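Local atomic coordinates of RagB/SusD domain protein (PDB entry 5J5U), a protein that probably binds chitin or its fragments at the outer membrane, as a SusD homolog of a chitin-utilization locus. Residues A[172-175]-A[179-182]. Sequence-based numbering, arbitrary orientation.
Sequences LFYN and SKWK
Tyr-174 and Lys-180 bring the two backbones nearest, with their CA atoms 6.9 Å apart. Residues 172-175 have no regular structure, and residues 179-182 form part of the first turns of helix 178-195. This is a loop folded back on the helix that follows it, within the largely helical SusD-like fold. The join is made by side chains, mainly an edge-to-face aromatic pair and a CH-pi contact.

The Tyr-174 ring lies between Lys-180 CB on one face and Phe-173 CB on the other, with Trp-181 at its edge. CB of Lys-180 sits over the centre of its face, 3.8 Å from the ring centroid and 12° off the normal. CB of Phe-173 lies nearer the rim. The lysine chain then runs toward the CD2-CE2 side of the ring, where its CD comes 3.3 Å from Tyr-174 CD2. A bend at chi4 (-46°) turns the end of the chain. Both polar ends reach Asp-222: Lys-180 NZ forms a salt bridge with its OD1 and a hydrogen bond with the backbone O of Asp-221, and Tyr-174 OH is hydrogen-bonded to the backbone O of Asp-222.

Trp-181 meets the edge of the tyrosine. The Tyr-174 ring points its CD1 edge at the face of the five-membered ring, with centroids 5.3 Å apart and planes at 87°. Trp-181 NE1 is hydrogen-bonded to Asp-171 OD2, which ties the indole to the residue just before the loop segment. Met-107 of helix 98-119 touches both Trp-181 and Phe-173. With an alanine at Tyr-174 the ring would be lost, which would probably leave a gap between loop and helix, beside Lys-180 CB and the indole, and the Asp-222 carbonyl without its hydroxyl partner. Farther along the indole, Phe-173 CD2 packs 3.8 Å from Trp-181 CH2.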
loop_
_atom_site.group_PDB
_atom_site.type_symbol
_atom_site.label_atom_id
_atom_site.label_comp_id
_atom_site.label_asym_id
_atom_site.label_seq_id
_atom_site.Cartn_x
_atom_site.Cartn_y
_atom_site.Cartn_z
ATOM N N LEU A 172 13.048 4.062 14.023
ATOM C CA LEU A 172 13.811 4.245 12.788
ATOM C C LEU A 172 13.087 5.142 11.773
ATOM O O LEU A 172 13.699 5.678 10.858
ATOM C CB LEU A 172 14.116 2.889 12.153
ATOM C CG LEU A 172 15.005 1.993 13.011
ATOM C CD1 LEU A 172 15.142 0.609 12.385
ATOM C CD2 LEU A 172 16.353 2.614 13.267
ATOM N N PHE A 173 11.783 5.291 11.941
ATOM C CA PHE A 173 10.986 6.101 11.035
ATOM C C PHE A 173 11.351 7.560 11.209
ATOM O O PHE A 173 11.500 8.312 10.248
ATOM C CB PHE A 173 9.481 5.941 11.311
ATOM C CG PHE A 173 8.900 4.602 10.934
ATOM C CD1 PHE A 173 9.558 3.747 10.062
ATOM C CD2 PHE A 173 7.675 4.212 11.461
ATOM C CE1 PHE A 173 9.017 2.516 9.729
ATOM C CE2 PHE A 173 7.111 2.987 11.129
ATOM C CZ PHE A 173 7.784 2.130 10.262
ATOM N N TYR A 174 11.460 7.957 12.468
ATOM C CA TYR A 174 11.494 9.366 12.810
ATOM C C TYR A 174 12.438 9.734 13.936
ATOM O O TYR A 174 12.457 10.889 14.354
ATOM C CB TYR A 174 10.084 9.830 13.196
ATOM C CG TYR A 174 9.054 9.791 12.093
ATOM C CD1 TYR A 174 7.819 9.183 12.293
ATOM C CD2 TYR A 174 9.301 10.378 10.867
ATOM C CE1 TYR A 174 6.861 9.155 11.295
ATOM C CE2 TYR A 174 8.343 10.361 9.855
ATOM C CZ TYR A 174 7.121 9.741 10.076
ATOM O OH TYR A 174 6.152 9.728 9.075
ATOM N N ASN A 175 13.198 8.767 14.441
ATOM C CA ASN A 175 14.121 9.015 15.553
ATOM C C ASN A 175 13.441 9.695 16.733
ATOM O O ASN A 175 14.020 10.603 17.332
ATOM C CB ASN A 175 15.308 9.884 15.114
ATOM C CG ASN A 175 16.186 9.211 14.100
ATOM O OD1 ASN A 175 16.651 8.085 14.297
ATOM N ND2 ASN A 175 16.420 9.899 12.993
ATOM N N SER A 179 6.408 15.020 17.102
ATOM C CA SER A 179 5.649 15.894 16.211
ATOM C C SER A 179 5.342 15.188 14.893
ATOM O O SER A 179 4.311 15.424 14.266
ATOM C CB SER A 179 6.411 17.187 15.930
ATOM O OG SER A 179 7.574 16.936 15.155
ATOM N N LYS A 180 6.264 14.346 14.451
ATOM C CA LYS A 180 6.043 13.595 13.226
ATOM C C LYS A 180 5.079 12.440 13.520
ATOM O O LYS A 180 4.230 12.090 12.696
ATOM C CB LYS A 180 7.374 13.103 12.644
ATOM C CG LYS A 180 8.151 14.191 11.884
ATOM C CD LYS A 180 9.448 13.638 11.304
ATOM C CE LYS A 180 10.100 14.586 10.315
ATOM N NZ LYS A 180 9.097 15.126 9.371
ATOM N N TRP A 181 5.181 11.878 14.716
ATOM C CA TRP A 181 4.281 10.804 15.077
ATOM C C TRP A 181 2.829 11.285 15.128
ATOM O O TRP A 181 1.907 10.553 14.738
ATOM C CB TRP A 181 4.702 10.174 16.403
ATOM C CG TRP A 181 5.773 9.151 16.203
ATOM C CD1 TRP A 181 7.111 9.305 16.425
ATOM C CD2 TRP A 181 5.604 7.834 15.669
ATOM N NE1 TRP A 181 7.781 8.156 16.094
ATOM C CE2 TRP A 181 6.881 7.236 15.624
ATOM C CE3 TRP A 181 4.500 7.103 15.230
ATOM C CZ2 TRP A 181 7.083 5.936 15.161
ATOM C CZ3 TRP A 181 4.697 5.806 14.779
ATOM C CH2 TRP A 181 5.976 5.233 14.748
ATOM N N LYS A 182 2.622 12.526 15.563
ATOM C CA LYS A 182 1.270 13.092 15.567
ATOM C C LYS A 182 0.676 13.106 14.164
ATOM O O LYS A 182 -0.412 12.556 13.925
ATOM C CB LYS A 182 1.277 14.504 16.151
ATOM C CG LYS A 182 1.523 14.525 17.654
ATOM C CD LYS A 182 1.556 15.934 18.226
ATOM C CE LYS A 182 1.377 15.887 19.742
ATOM N NZ LYS A 182 -0.001 16.288 20.200
#